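PDB 1JL5: outer protein YopM from Yersinia pestis, which acts as an effector and virulence factor that probably alters host cell physiology to promote bacterial survival in host tissues. Local coordinates for residues Leu175-Pro189 against Leu197-Pro211. Residues are numbered along the deposited sequence; the frame is centred on the assembly and turned at random.
Sequences LEFIAAGNNQLEELP and LTAIYADNNSLKKLP
L188 packs against L207 where two consecutive turns of the leucine-rich repeat solenoid, LRR 6 and LRR 7, lie one on the next. Its CG sits 3.5 Å from L207 CD1, the two side chains crossing at about a right angle, while L188 CD1 also meets A202 CB, I200 CG2 and L210 CD2. P211 CD presses on L188 CB at 3.5 Å, tight for carbons. I178 and I200 turn their side chains to this interior from the parallel strands 177-179 and 199-201. Backbone bonds join the strands: I178 N gives to A199 O, and Y201 N to I178 O (2.8 Å).

On the other sheet face F177, A199 and Y201 are partly exposed, whereas A179 is buried. Ring atom CD2 of F177 comes to 3.5 Å from A199 CB because chi1 (172°) swings CG away from the backbone N; the ring meets that of Y201 obliquely, planes 37° apart. The solvent side is looser: water 2 joins E186 O to K208 N, both residues exposed. S206 OG instead bonds NE2 of H348 of the second subunit.

Buried N183 and N205 link turn to turn: N183 reaches back to V160 and L165, and N225 bonds A202 O and L207 N. N205 ND2 bonds its own A202 O and, across the contact, A180 O at 2.8 Å; N183 ND2 approaches that same oxygen from the opposite face of the carbonyl plane, at 2.9 Å.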
loop_
_atom_site.group_PDB
_atom_site.type_symbol
_atom_site.label_atom_id
_atom_site.label_comp_id
_atom_site.label_asym_id
_atom_site.label_seq_id
_atom_site.Cartn_x
_atom_site.Cartn_y
_atom_site.Cartn_z
ATOM N N LEU A 175 -20.877 14.180 32.973
ATOM C CA LEU A 175 -20.115 13.642 31.859
ATOM C C LEU A 175 -20.102 12.122 31.818
ATOM O O LEU A 175 -19.659 11.466 32.753
ATOM C CB LEU A 175 -18.680 14.164 31.900
ATOM C CG LEU A 175 -17.875 13.835 30.641
ATOM C CD1 LEU A 175 -18.628 14.334 29.437
ATOM C CD2 LEU A 175 -16.501 14.469 30.705
ATOM N N GLU A 176 -20.592 11.563 30.721
ATOM C CA GLU A 176 -20.619 10.122 30.566
ATOM C C GLU A 176 -19.628 9.748 29.487
ATOM O O GLU A 176 -19.086 8.642 29.462
ATOM C CB GLU A 176 -21.998 9.650 30.124
ATOM C CG GLU A 176 -23.150 10.263 30.876
ATOM C CD GLU A 176 -24.446 9.546 30.589
ATOM O OE1 GLU A 176 -24.640 9.121 29.432
ATOM O OE2 GLU A 176 -25.272 9.413 31.517
ATOM N N PHE A 177 -19.394 10.690 28.589
ATOM C CA PHE A 177 -18.510 10.434 27.480
ATOM C C PHE A 177 -17.774 11.673 27.044
ATOM O O PHE A 177 -18.373 12.720 26.801
ATOM C CB PHE A 177 -19.334 9.870 26.317
ATOM C CG PHE A 177 -18.580 9.736 25.024
ATOM C CD1 PHE A 177 -18.158 10.862 24.320
ATOM C CD2 PHE A 177 -18.334 8.479 24.479
ATOM C CE1 PHE A 177 -17.507 10.741 23.096
ATOM C CE2 PHE A 177 -17.683 8.350 23.252
ATOM C CZ PHE A 177 -17.272 9.484 22.560
ATOM N N ILE A 178 -16.458 11.557 26.965
ATOM C CA ILE A 178 -15.668 12.660 26.485
ATOM C C ILE A 178 -14.617 12.154 25.520
ATOM O O ILE A 178 -13.823 11.262 25.834
ATOM C CB ILE A 178 -14.985 13.451 27.609
ATOM C CG1 ILE A 178 -14.258 14.647 26.987
ATOM C CG2 ILE A 178 -14.032 12.559 28.395
ATOM C CD1 ILE A 178 -13.753 15.656 27.973
ATOM N N ALA A 179 -14.663 12.700 24.316
ATOM C CA ALA A 179 -13.704 12.372 23.285
ATOM C C ALA A 179 -12.964 13.684 23.136
ATOM O O ALA A 179 -13.546 14.691 22.743
ATOM C CB ALA A 179 -14.415 12.002 21.992
ATOM N N ALA A 180 -11.694 13.683 23.510
ATOM C CA ALA A 180 -10.870 14.875 23.415
ATOM C C ALA A 180 -9.586 14.457 22.725
ATOM O O ALA A 180 -8.532 15.062 22.901
ATOM C CB ALA A 180 -10.575 15.418 24.796
ATOM N N GLY A 181 -9.692 13.393 21.944
ATOM C CA GLY A 181 -8.541 12.893 21.234
ATOM C C GLY A 181 -8.110 13.857 20.153
ATOM O O GLY A 181 -8.869 14.731 19.737
ATOM N N ASN A 182 -6.873 13.692 19.704
ATOM C CA ASN A 182 -6.310 14.520 18.659
ATOM C C ASN A 182 -6.420 15.992 18.993
ATOM O O ASN A 182 -7.015 16.787 18.263
ATOM C CB ASN A 182 -6.988 14.235 17.322
ATOM C CG ASN A 182 -6.143 14.683 16.142
ATOM O OD1 ASN A 182 -6.629 14.772 15.013
ATOM N ND2 ASN A 182 -4.866 14.960 16.399
ATOM N N ASN A 183 -5.854 16.340 20.132
ATOM C CA ASN A 183 -5.815 17.709 20.576
ATOM C C ASN A 183 -4.380 17.900 21.003
ATOM O O ASN A 183 -3.506 17.165 20.551
ATOM C CB ASN A 183 -6.791 17.927 21.730
ATOM C CG ASN A 183 -8.167 18.320 21.240
ATOM O OD1 ASN A 183 -8.367 19.443 20.792
ATOM N ND2 ASN A 183 -9.113 17.392 21.294
ATOM N N GLN A 184 -4.123 18.867 21.867
ATOM C CA GLN A 184 -2.762 19.109 22.313
ATOM C C GLN A 184 -2.772 19.079 23.825
ATOM O O GLN A 184 -2.033 19.801 24.490
ATOM C CB GLN A 184 -2.293 20.459 21.781
ATOM C CG GLN A 184 -2.431 20.552 20.270
ATOM C CD GLN A 184 -2.403 21.976 19.751
ATOM O OE1 GLN A 184 -2.557 22.212 18.551
ATOM N NE2 GLN A 184 -2.206 22.934 20.649
ATOM N N LEU A 185 -3.631 18.225 24.359
ATOM C CA LEU A 185 -3.758 18.088 25.793
ATOM C C LEU A 185 -2.488 17.496 26.369
ATOM O O LEU A 185 -1.988 16.476 25.898
ATOM C CB LEU A 185 -4.944 17.189 26.133
ATOM C CG LEU A 185 -6.289 17.633 25.554
ATOM C CD1 LEU A 185 -7.363 16.627 25.944
ATOM C CD2 LEU A 185 -6.637 19.030 26.064
ATOM N N GLU A 186 -1.957 18.157 27.384
ATOM C CA GLU A 186 -0.763 17.675 28.042
ATOM C C GLU A 186 -1.238 16.998 29.313
ATOM O O GLU A 186 -0.519 16.229 29.936
ATOM C CB GLU A 186 0.168 18.840 28.347
ATOM C CG GLU A 186 0.689 19.503 27.091
ATOM C CD GLU A 186 1.600 20.666 27.386
ATOM O OE1 GLU A 186 2.636 20.453 28.052
ATOM O OE2 GLU A 186 1.277 21.793 26.950
ATOM N N GLU A 187 -2.478 17.291 29.677
ATOM C CA GLU A 187 -3.096 16.712 30.854
ATOM C C GLU A 187 -4.589 16.660 30.625
ATOM O O GLU A 187 -5.129 17.409 29.818
ATOM C CB GLU A 187 -2.844 17.564 32.096
ATOM C CG GLU A 187 -1.404 17.661 32.542
ATOM C CD GLU A 187 -1.252 18.574 33.747
ATOM O OE1 GLU A 187 -1.906 18.310 34.781
ATOM O OE2 GLU A 187 -0.483 19.554 33.658
ATOM N N LEU A 188 -5.246 15.758 31.332
ATOM C CA LEU A 188 -6.683 15.643 31.257
ATOM C C LEU A 188 -7.135 16.161 32.606
ATOM O O LEU A 188 -6.391 16.087 33.580
ATOM C CB LEU A 188 -7.114 14.187 31.101
ATOM C CG LEU A 188 -6.917 13.536 29.731
ATOM C CD1 LEU A 188 -7.389 12.092 29.787
ATOM C CD2 LEU A 188 -7.697 14.310 28.677
ATOM N N PRO A 189 -8.338 16.731 32.679
ATOM C CA PRO A 189 -8.759 17.215 33.991
ATOM C C PRO A 189 -8.985 15.992 34.868
ATOM O O PRO A 189 -8.959 14.863 34.380
ATOM C CB PRO A 189 -10.050 17.964 33.680
ATOM C CG PRO A 189 -10.589 17.213 32.498
ATOM C CD PRO A 189 -9.358 17.005 31.655
ATOM N N LEU A 197 -18.770 8.940 33.964
ATOM C CA LEU A 197 -17.854 8.900 32.837
ATOM C C LEU A 197 -17.556 7.446 32.500
ATOM O O LEU A 197 -16.900 6.736 33.261
ATOM C CB LEU A 197 -16.562 9.641 33.167
ATOM C CG LEU A 197 -15.596 9.770 31.986
ATOM C CD1 LEU A 197 -16.304 10.437 30.816
ATOM C CD2 LEU A 197 -14.388 10.576 32.408
ATOM N N THR A 198 -18.041 6.999 31.356
ATOM C CA THR A 198 -17.829 5.622 30.963
ATOM C C THR A 198 -16.851 5.504 29.808
ATOM O O THR A 198 -16.245 4.458 29.604
ATOM C CB THR A 198 -19.143 4.979 30.547
ATOM O OG1 THR A 198 -19.635 5.638 29.381
ATOM C CG2 THR A 198 -20.170 5.111 31.662
ATOM N N ALA A 199 -16.695 6.576 29.047
ATOM C CA ALA A 199 -15.786 6.529 27.917
ATOM C C ALA A 199 -14.946 7.777 27.796
ATOM O O ALA A 199 -15.452 8.896 27.818
ATOM C CB ALA A 199 -16.564 6.300 26.628
ATOM N N ILE A 200 -13.645 7.567 27.673
ATOM C CA ILE A 200 -12.716 8.663 27.520
ATOM C C ILE A 200 -11.873 8.407 26.292
ATOM O O ILE A 200 -11.243 7.358 26.162
ATOM C CB ILE A 200 -11.734 8.778 28.697
ATOM C CG1 ILE A 200 -12.485 9.049 29.997
ATOM C CG2 ILE A 200 -10.722 9.888 28.411
ATOM C CD1 ILE A 200 -11.584 8.992 31.210
ATOM N N TYR A 201 -11.885 9.363 25.381
ATOM C CA TYR A 201 -11.064 9.282 24.195
ATOM C C TYR A 201 -10.173 10.484 24.372
ATOM O O TYR A 201 -10.641 11.622 24.388
ATOM C CB TYR A 201 -11.903 9.399 22.926
ATOM C CG TYR A 201 -12.801 8.213 22.714
ATOM C CD1 TYR A 201 -13.973 8.064 23.451
ATOM C CD2 TYR A 201 -12.465 7.216 21.802
ATOM C CE1 TYR A 201 -14.787 6.951 23.287
ATOM C CE2 TYR A 201 -13.273 6.098 21.631
ATOM C CZ TYR A 201 -14.432 5.975 22.378
ATOM O OH TYR A 201 -15.239 4.876 22.218
ATOM N N ALA A 202 -8.890 10.223 24.566
ATOM C CA ALA A 202 -7.926 11.283 24.765
ATOM C C ALA A 202 -6.676 10.888 24.005
ATOM O O ALA A 202 -5.580 11.346 24.295
ATOM C CB ALA A 202 -7.627 11.444 26.245
ATOM N N ASP A 203 -6.856 10.010 23.032
ATOM C CA ASP A 203 -5.749 9.564 22.211
ATOM C C ASP A 203 -5.237 10.760 21.431
ATOM O O ASP A 203 -5.909 11.790 21.337
ATOM C CB ASP A 203 -6.224 8.514 21.220
ATOM C CG ASP A 203 -7.379 9.010 20.380
ATOM O OD1 ASP A 203 -8.461 9.258 20.955
ATOM O OD2 ASP A 203 -7.205 9.171 19.158
ATOM N N ASN A 204 -4.046 10.620 20.869
ATOM C CA ASN A 204 -3.473 11.677 20.063
ATOM C C ASN A 204 -3.461 13.022 20.749
ATOM O O ASN A 204 -3.999 14.004 20.252
ATOM C CB ASN A 204 -4.229 11.762 18.751
ATOM C CG ASN A 204 -3.962 10.574 17.878
ATOM O OD1 ASN A 204 -2.911 10.489 17.254
ATOM N ND2 ASN A 204 -4.897 9.630 17.847
ATOM N N ASN A 205 -2.842 13.039 21.914
ATOM C CA ASN A 205 -2.681 14.243 22.689
ATOM C C ASN A 205 -1.265 14.115 23.176
ATOM O O ASN A 205 -0.526 13.295 22.661
ATOM C CB ASN A 205 -3.679 14.263 23.835
ATOM C CG ASN A 205 -5.029 14.748 23.388
ATOM O OD1 ASN A 205 -5.164 15.899 22.985
ATOM N ND2 ASN A 205 -6.032 13.876 23.434
ATOM N N SER A 206 -0.869 14.916 24.146
ATOM C CA SER A 206 0.485 14.794 24.651
ATOM C C SER A 206 0.409 14.488 26.120
ATOM O O SER A 206 1.149 15.036 26.930
ATOM C CB SER A 206 1.267 16.077 24.388
ATOM O OG SER A 206 1.513 16.195 22.996
ATOM N N LEU A 207 -0.511 13.597 26.460
ATOM C CA LEU A 207 -0.684 13.202 27.844
ATOM C C LEU A 207 0.515 12.358 28.246
ATOM O O LEU A 207 0.879 11.409 27.554
ATOM C CB LEU A 207 -1.965 12.389 27.997
ATOM C CG LEU A 207 -3.249 13.103 27.575
ATOM C CD1 LEU A 207 -4.432 12.163 27.747
ATOM C CD2 LEU A 207 -3.435 14.365 28.414
ATOM N N LYS A 208 1.147 12.733 29.350
ATOM C CA LYS A 208 2.280 11.979 29.850
ATOM C C LYS A 208 1.686 11.008 30.850
ATOM O O LYS A 208 2.208 9.916 31.069
ATOM C CB LYS A 208 3.296 12.886 30.534
ATOM C CG LYS A 208 4.050 13.783 29.578
ATOM C CD LYS A 208 5.222 14.430 30.282
ATOM C CE LYS A 208 6.024 15.305 29.339
ATOM N NZ LYS A 208 7.223 15.874 30.018
ATOM N N LYS A 209 0.576 11.423 31.445
ATOM C CA LYS A 209 -0.120 10.596 32.412
ATOM C C LYS A 209 -1.607 10.786 32.243
ATOM O O LYS A 209 -2.062 11.775 31.690
ATOM C CB LYS A 209 0.277 10.994 33.839
ATOM C CG LYS A 209 1.750 10.780 34.148
ATOM C CD LYS A 209 2.075 11.062 35.613
ATOM C CE LYS A 209 3.552 10.806 35.897
ATOM N NZ LYS A 209 3.903 11.028 37.327
ATOM N N LEU A 210 -2.362 9.803 32.690
ATOM C CA LEU A 210 -3.800 9.896 32.634
ATOM C C LEU A 210 -4.195 10.111 34.070
ATOM O O LEU A 210 -3.573 9.561 34.976
ATOM C CB LEU A 210 -4.422 8.597 32.134
ATOM C CG LEU A 210 -4.132 8.252 30.677
ATOM C CD1 LEU A 210 -4.781 6.919 30.343
ATOM C CD2 LEU A 210 -4.658 9.352 29.772
ATOM N N PRO A 211 -5.207 10.948 34.307
ATOM C CA PRO A 211 -5.623 11.168 35.690
ATOM C C PRO A 211 -6.139 9.821 36.181
ATOM O O PRO A 211 -6.362 8.919 35.373
ATOM C CB PRO A 211 -6.745 12.187 35.545
ATOM C CG PRO A 211 -6.355 12.952 34.307
ATOM C CD PRO A 211 -5.922 11.840 33.379
HETATM O O HOH W 1 -0.291 16.969 21.257
HETATM O O HOH W 2 -0.178 14.204 31.387
HETATM O O HOH W 3 -3.663 13.750 32.438
#